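Side-chain contacts in glutathione s-transferase (Haemonchus contortus, PDB 2WS2), which probably catalyses the conjugation of glutathione to electrophilic substrates, releasing a halide ion and a proton when the substrate is an organic halide: residues Ala119-Val124 with Glu167-Leu172; Tyr70-Arg73 with Tyr77-Lys80. One frame throughout, in Å; residues are numbered along the deposited sequence.

Contact 1: residues Ala119-Val124 with Glu167-Leu172; sequences ALEKDV and EHYPKL
Glu-121 of helix 118-143 meets Tyr-169 and Lys-171 of the loop 167-172 within the all-helical C-terminal domain of this nu-class transferase of the sigma family. The closest approach is polar: Tyr-169 OH lies 2.6 Å from Glu-121 OE1, with the carboxylate at the edge of the ring, close to the ring plane. The two flat groups are nevertheless turned 72° apart. On the helix side, Glu-121 CG stands anti to the backbone N (chi1 -167°), and a bend at chi2 carries Glu-121 CD to 3.7 Å from Tyr-169 CE1. The other oxygen, OE2, is hydrogen-bonded to Tyr-105 on helix 103-107, a residue that also touches Tyr-169, so the two oxygens face different tyrosines. Glu-126 OE2 also lies within hydrogen-bonding reach of the Tyr-169 hydroxyl, so two carboxylates converge on it. This arrangement may favour protonation of one of them. The backbone bearing Tyr-169 and Lys-171 is a type I beta turn from Tyr-169 to Leu-172. Lys-171 runs extended as far as CE, then bends at chi4 (-70°), leaving NZ 4.2 Å from Glu-121 OE1, beyond salt-bridge range, while CE lies 3.9 Å from that same oxygen.

Contact 2: residues Tyr70-Arg73 with Tyr77-Lys80; sequences YLAR and YAGK
Arg-73 CB lies 4.4 Å from Ala-78 CB, and Arg-73 CG is nearer, 3.9 Å from that same methyl carbon. The backbone joins in, with Arg-73 N 3.5 Å from Ala-78 CB. Beyond CG the side chain leaves the loop: it is extended from CG to NE, and Arg-73 CD is already 5.2 Å from Ala-78 CB. NE has a long, weak ion pair with Glu-85 of its own chain. At the tip, NH1 forms a salt bridge with Glu-85 of the second subunit, and the side chain packs on Arg-73 of that subunit. Just after the arginine, the chain leaves helix 64-75 of the thioredoxin-like N-terminal domain in a way consistent with a Schellman motif: a 6→1 bond runs from Tyr-77 N to Ala-72 O, 2.8 Å long and nearly straight at 176°, although the donor is tilted 34° from the carbonyl plane. The accompanying apolar contact joins Ala-72 CB to Tyr-77 CB at 4.4 Å. Ala-78 comes closer, its CB 3.9 Å from Ala-72 CB, and this methyl group points toward the helix. The Tyr-77 ring leads away from segment 70-73 and touches Leu-24 on helix 16-24, while Tyr-77 O accepts a hydrogen bond from Thr-154 OG1.

Overall arrangement
Contacts 1 and 2 share no helix or loop and lie on opposite sides of the chain's centre, their own centres 32 Å apart and their nearest atoms about 22 Å apart. Both are partly buried, but contact 1 is the more peripheral, 19 Å from the chain's centre against 14 Å. It joins elements 43 residues apart in sequence through side-chain oxygens, and no other subunit touches it. Contact 2 is local, folding a loop back on the helix just before it through a backbone bond and small methyl groups; it buries more surface, 160 Å² against 101 Å², and its charged group reaches across to the second subunit.

Contact 1: residues Ala119-Val124 with Glu167-Leu172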
ATOM      1  N   ALA A 119     -10.835  -1.302  26.745  1.00 37.94           N
ATOM      2  CA  ALA A 119      -9.423  -1.692  26.725  1.00 37.79           C
ATOM      3  C   ALA A 119      -8.896  -2.084  25.340  1.00 38.45           C
ATOM      4  O   ALA A 119      -7.790  -2.612  25.219  1.00 39.49           O
ATOM      5  CB  ALA A 119      -9.121  -2.765  27.774  1.00 37.33           C
ATOM      6  N   LEU A 120      -9.686  -1.818  24.306  1.00 39.08           N
ATOM      7  CA  LEU A 120      -9.218  -1.863  22.922  1.00 39.49           C
ATOM      8  C   LEU A 120      -9.048  -0.430  22.451  1.00 39.44           C
ATOM      9  O   LEU A 120      -8.097  -0.098  21.725  1.00 40.10           O
ATOM     10  CB  LEU A 120     -10.213  -2.581  22.023  1.00 38.78           C
ATOM     11  CG  LEU A 120     -10.107  -4.099  21.878  1.00 37.76           C
ATOM     12  CD1 LEU A 120     -10.635  -4.424  20.536  1.00 35.20           C
ATOM     13  CD2 LEU A 120      -8.662  -4.604  22.039  1.00 36.00           C
ATOM     14  N   GLU A 121      -9.982   0.412  22.867  1.00 38.64           N
ATOM     15  CA  GLU A 121      -9.781   1.840  22.801  1.00 37.65           C
ATOM     16  C   GLU A 121      -8.383   2.126  23.313  1.00 37.13           C
ATOM     17  O   GLU A 121      -7.589   2.681  22.580  1.00 37.22           O
ATOM     18  CB  GLU A 121     -10.808   2.567  23.662  1.00 38.01           C
ATOM     19  CG  GLU A 121     -10.882   4.068  23.418  1.00 36.92           C
ATOM     20  CD  GLU A 121     -12.268   4.629  23.643  1.00 40.28           C
ATOM     21  OE1 GLU A 121     -12.372   5.786  24.119  1.00 40.56           O
ATOM     22  OE2 GLU A 121     -13.266   3.929  23.313  1.00 41.18           O
ATOM     23  N   LYS A 122      -8.092   1.724  24.550  1.00 36.76           N
ATOM     24  CA  LYS A 122      -6.847   2.104  25.233  1.00 37.47           C
ATOM     25  C   LYS A 122      -5.576   1.257  24.997  1.00 36.87           C
ATOM     26  O   LYS A 122      -4.489   1.751  25.274  1.00 36.54           O
ATOM     27  CB  LYS A 122      -7.075   2.340  26.743  1.00 37.88           C
ATOM     28  CG  LYS A 122      -7.516   1.121  27.550  1.00 40.04           C
ATOM     29  CD  LYS A 122      -7.922   1.495  28.983  1.00 40.56           C
ATOM     30  CE  LYS A 122      -9.435   1.685  29.146  1.00 41.46           C
ATOM     31  NZ  LYS A 122      -9.916   1.128  30.456  1.00 41.98           N
ATOM     32  N   ASP A 123      -5.693   0.012  24.518  1.00 36.49           N
ATOM     33  CA  ASP A 123      -4.473  -0.815  24.228  1.00 37.25           C
ATOM     34  C   ASP A 123      -4.236  -1.044  22.718  1.00 36.47           C
ATOM     35  O   ASP A 123      -3.227  -1.648  22.306  1.00 37.54           O
ATOM     36  CB  ASP A 123      -4.444  -2.147  25.020  1.00 36.67           C
ATOM     37  CG  ASP A 123      -4.129  -1.959  26.535  1.00 36.91           C
ATOM     38  OD1 ASP A 123      -2.955  -1.785  26.942  1.00 35.40           O
ATOM     39  OD2 ASP A 123      -5.065  -2.021  27.344  1.00 39.31           O
ATOM     40  N   VAL A 124      -5.148  -0.544  21.897  1.00 36.15           N
ATOM     41  CA  VAL A 124      -4.983  -0.564  20.443  1.00 36.18           C
ATOM     42  C   VAL A 124      -5.135   0.847  19.832  1.00 36.15           C
ATOM     43  O   VAL A 124      -4.168   1.405  19.302  1.00 35.21           O
ATOM     44  CB  VAL A 124      -5.965  -1.560  19.769  1.00 36.79           C
ATOM     45  CG1 VAL A 124      -6.059  -1.305  18.264  1.00 36.94           C
ATOM     46  CG2 VAL A 124      -5.580  -3.027  20.078  1.00 36.42           C
ATOM     47  N   GLU A 167     -17.325   9.823  13.024  1.00 37.70           N
ATOM     48  CA  GLU A 167     -17.801  10.553  14.235  1.00 38.30           C
ATOM     49  C   GLU A 167     -18.656   9.721  15.190  1.00 38.29           C
ATOM     50  O   GLU A 167     -19.253  10.281  16.146  1.00 38.31           O
ATOM     51  CB  GLU A 167     -18.476  11.901  13.927  1.00 37.26           C
ATOM     52  CG  GLU A 167     -19.748  11.841  13.132  1.00 39.31           C
ATOM     53  CD  GLU A 167     -19.508  11.811  11.642  1.00 39.51           C
ATOM     54  OE1 GLU A 167     -19.007  10.787  11.134  1.00 41.74           O
ATOM     55  OE2 GLU A 167     -19.822  12.816  10.972  1.00 42.32           O
ATOM     56  N   HIS A 168     -18.725   8.409  14.912  1.00 36.71           N
ATOM     57  CA  HIS A 168     -18.930   7.385  15.938  1.00 36.28           C
ATOM     58  C   HIS A 168     -17.922   7.619  17.064  1.00 36.54           C
ATOM     59  O   HIS A 168     -18.118   7.181  18.215  1.00 36.23           O
ATOM     60  CB  HIS A 168     -18.692   5.985  15.349  1.00 35.86           C
ATOM     61  CG  HIS A 168     -19.693   5.588  14.306  1.00 36.18           C
ATOM     62  ND1 HIS A 168     -20.936   5.077  14.623  1.00 36.11           N
ATOM     63  CD2 HIS A 168     -19.636   5.629  12.952  1.00 35.50           C
ATOM     64  CE1 HIS A 168     -21.605   4.824  13.510  1.00 36.12           C
ATOM     65  NE2 HIS A 168     -20.843   5.160  12.480  1.00 36.26           N
ATOM     66  N   TYR A 169     -16.822   8.292  16.716  1.00 36.76           N
ATOM     67  CA  TYR A 169     -15.844   8.773  17.681  1.00 35.90           C
ATOM     68  C   TYR A 169     -15.775  10.300  17.601  1.00 36.80           C
ATOM     69  O   TYR A 169     -15.010  10.855  16.785  1.00 36.34           O
ATOM     70  CB  TYR A 169     -14.477   8.153  17.410  1.00 36.61           C
ATOM     71  CG  TYR A 169     -13.673   7.929  18.652  1.00 34.48           C
ATOM     72  CD1 TYR A 169     -13.882   6.810  19.427  1.00 31.11           C
ATOM     73  CD2 TYR A 169     -12.719   8.856  19.069  1.00 32.60           C
ATOM     74  CE1 TYR A 169     -13.156   6.596  20.582  1.00 33.02           C
ATOM     75  CE2 TYR A 169     -11.975   8.648  20.214  1.00 29.02           C
ATOM     76  CZ  TYR A 169     -12.203   7.511  20.980  1.00 31.28           C
ATOM     77  OH  TYR A 169     -11.482   7.277  22.137  1.00 29.43           O
ATOM     78  N   PRO A 170     -16.601  10.995  18.424  1.00 36.18           N
ATOM     79  CA  PRO A 170     -16.651  12.469  18.454  1.00 36.39           C
ATOM     80  C   PRO A 170     -15.343  13.131  18.881  1.00 36.06           C
ATOM     81  O   PRO A 170     -15.051  14.242  18.424  1.00 36.08           O
ATOM     82  CB  PRO A 170     -17.739  12.765  19.519  1.00 36.75           C
ATOM     83  CG  PRO A 170     -17.710  11.573  20.403  1.00 35.69           C
ATOM     84  CD  PRO A 170     -17.455  10.406  19.470  1.00 36.53           C
ATOM     85  N   LYS A 171     -14.592  12.470  19.772  1.00 36.29           N
ATOM     86  CA  LYS A 171     -13.345  13.000  20.340  1.00 36.05           C
ATOM     87  C   LYS A 171     -12.099  12.519  19.563  1.00 34.77           C
ATOM     88  O   LYS A 171     -11.022  12.320  20.138  1.00 34.51           O
ATOM     89  CB  LYS A 171     -13.236  12.647  21.834  1.00 35.39           C
ATOM     90  CG  LYS A 171     -13.684  11.215  22.176  1.00 38.93           C
ATOM     91  CD  LYS A 171     -13.737  10.939  23.694  1.00 34.34           C
ATOM     92  CE  LYS A 171     -13.873   9.429  23.953  1.00 35.93           C
ATOM     93  NZ  LYS A 171     -15.206   8.889  23.555  1.00 36.29           N
ATOM     94  N   LEU A 172     -12.276  12.348  18.260  1.00 35.72           N
ATOM     95  CA  LEU A 172     -11.235  11.804  17.377  1.00 35.01           C
ATOM     96  C   LEU A 172      -9.979  12.686  17.358  1.00 35.04           C
ATOM     97  O   LEU A 172      -8.920  12.244  17.801  1.00 36.23           O
ATOM     98  CB  LEU A 172     -11.792  11.533  15.990  1.00 34.29           C
ATOM     99  CG  LEU A 172     -10.930  10.718  14.995  1.00 35.65           C
ATOM    100  CD1 LEU A 172     -10.508   9.332  15.512  1.00 34.77           C
ATOM    101  CD2 LEU A 172     -11.686  10.590  13.731  1.00 33.20           C
TER

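Contact 2: residues Tyr70-Arg73 with Tyr77-Lys80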
ATOM      1  N   TYR A  70      -3.041   6.576  -9.914  1.00 20.39           N
ATOM      2  CA  TYR A  70      -3.133   6.602 -11.374  1.00 21.27           C
ATOM      3  C   TYR A  70      -3.912   7.817 -11.888  1.00 23.17           C
ATOM      4  O   TYR A  70      -3.521   8.529 -12.844  1.00 22.43           O
ATOM      5  CB  TYR A  70      -3.829   5.304 -11.865  1.00 20.12           C
ATOM      6  CG  TYR A  70      -4.192   5.396 -13.320  1.00 19.12           C
ATOM      7  CD1 TYR A  70      -3.219   5.197 -14.301  1.00 21.57           C
ATOM      8  CD2 TYR A  70      -5.474   5.663 -13.726  1.00 19.87           C
ATOM      9  CE1 TYR A  70      -3.505   5.274 -15.606  1.00 18.42           C
ATOM     10  CE2 TYR A  70      -5.782   5.770 -15.097  1.00 18.10           C
ATOM     11  CZ  TYR A  70      -4.771   5.575 -16.006  1.00 17.45           C
ATOM     12  OH  TYR A  70      -4.994   5.665 -17.317  1.00 20.12           O
ATOM     13  N   LEU A  71      -5.061   8.036 -11.267  1.00 23.26           N
ATOM     14  CA  LEU A  71      -5.873   9.204 -11.618  1.00 23.57           C
ATOM     15  C   LEU A  71      -5.279  10.544 -11.159  1.00 23.25           C
ATOM     16  O   LEU A  71      -5.328  11.536 -11.876  1.00 23.20           O
ATOM     17  CB  LEU A  71      -7.251   9.027 -11.008  1.00 23.25           C
ATOM     18  CG  LEU A  71      -8.193   8.100 -11.770  1.00 23.36           C
ATOM     19  CD1 LEU A  71      -9.535   8.205 -11.148  1.00 24.43           C
ATOM     20  CD2 LEU A  71      -8.272   8.455 -13.213  1.00 19.14           C
ATOM     21  N   ALA A  72      -4.730  10.542  -9.956  1.00 24.50           N
ATOM     22  CA  ALA A  72      -4.066  11.714  -9.348  1.00 24.71           C
ATOM     23  C   ALA A  72      -2.886  12.282 -10.174  1.00 25.20           C
ATOM     24  O   ALA A  72      -2.794  13.499 -10.383  1.00 22.89           O
ATOM     25  CB  ALA A  72      -3.618  11.354  -7.939  1.00 24.39           C
ATOM     26  N   ARG A  73      -2.009  11.376 -10.655  1.00 24.54           N
ATOM     27  CA  ARG A  73      -0.925  11.708 -11.585  1.00 24.79           C
ATOM     28  C   ARG A  73      -1.422  12.353 -12.852  1.00 24.71           C
ATOM     29  O   ARG A  73      -0.933  13.400 -13.253  1.00 25.66           O
ATOM     30  CB  ARG A  73      -0.141  10.441 -11.997  1.00 25.27           C
ATOM     31  CG  ARG A  73       0.966  10.101 -11.080  1.00 26.79           C
ATOM     32  CD  ARG A  73       1.880   9.034 -11.683  1.00 25.62           C
ATOM     33  NE  ARG A  73       2.660   8.411 -10.629  1.00 24.12           N
ATOM     34  CZ  ARG A  73       3.548   7.448 -10.822  1.00 27.95           C
ATOM     35  NH1 ARG A  73       3.793   6.984 -12.065  1.00 23.03           N
ATOM     36  NH2 ARG A  73       4.189   6.956  -9.778  1.00 20.40           N
ATOM     37  N   TYR A  77      -2.759  15.845  -8.804  1.00 26.38           N
ATOM     38  CA  TYR A  77      -3.050  15.786  -7.380  1.00 26.56           C
ATOM     39  C   TYR A  77      -2.251  14.681  -6.699  1.00 25.40           C
ATOM     40  O   TYR A  77      -2.608  14.217  -5.626  1.00 25.00           O
ATOM     41  CB  TYR A  77      -4.552  15.568  -7.159  1.00 26.79           C
ATOM     42  CG  TYR A  77      -5.415  16.689  -7.641  1.00 28.88           C
ATOM     43  CD1 TYR A  77      -6.107  16.599  -8.847  1.00 30.40           C
ATOM     44  CD2 TYR A  77      -5.552  17.850  -6.884  1.00 31.21           C
ATOM     45  CE1 TYR A  77      -6.934  17.633  -9.275  1.00 31.53           C
ATOM     46  CE2 TYR A  77      -6.352  18.892  -7.305  1.00 30.56           C
ATOM     47  CZ  TYR A  77      -7.033  18.793  -8.480  1.00 32.66           C
ATOM     48  OH  TYR A  77      -7.828  19.836  -8.871  1.00 32.37           O
ATOM     49  N   ALA A  78      -1.115  14.342  -7.303  1.00 24.72           N
ATOM     50  CA  ALA A  78      -0.238  13.267  -6.829  1.00 24.77           C
ATOM     51  C   ALA A  78       1.006  13.818  -6.154  1.00 25.35           C
ATOM     52  O   ALA A  78       1.794  13.042  -5.595  1.00 26.50           O
ATOM     53  CB  ALA A  78       0.165  12.332  -8.025  1.00 23.49           C
ATOM     54  N   GLY A  79       1.163  15.150  -6.218  1.00 24.08           N
ATOM     55  CA  GLY A  79       2.381  15.887  -5.807  1.00 23.68           C
ATOM     56  C   GLY A  79       3.005  16.736  -6.921  1.00 23.53           C
ATOM     57  O   GLY A  79       2.884  16.410  -8.116  1.00 25.46           O
ATOM     58  N   LYS A  80       3.693  17.824  -6.570  1.00 22.46           N
ATOM     59  CA  LYS A  80       4.179  18.758  -7.627  1.00 19.82           C
ATOM     60  C   LYS A  80       5.587  18.484  -8.204  1.00 16.96           C
ATOM     61  O   LYS A  80       5.973  19.075  -9.202  1.00 19.91           O
ATOM     62  CB  LYS A  80       4.020  20.231  -7.196  1.00 21.95           C
ATOM     63  CG  LYS A  80       2.546  20.662  -7.156  1.00 22.53           C
ATOM     64  CD  LYS A  80       1.941  20.743  -8.563  1.00 25.19           C
ATOM     65  CE  LYS A  80       0.447  20.384  -8.544  1.00 26.29           C
ATOM     66  NZ  LYS A  80      -0.356  20.695  -9.795  1.00 24.54           N
TER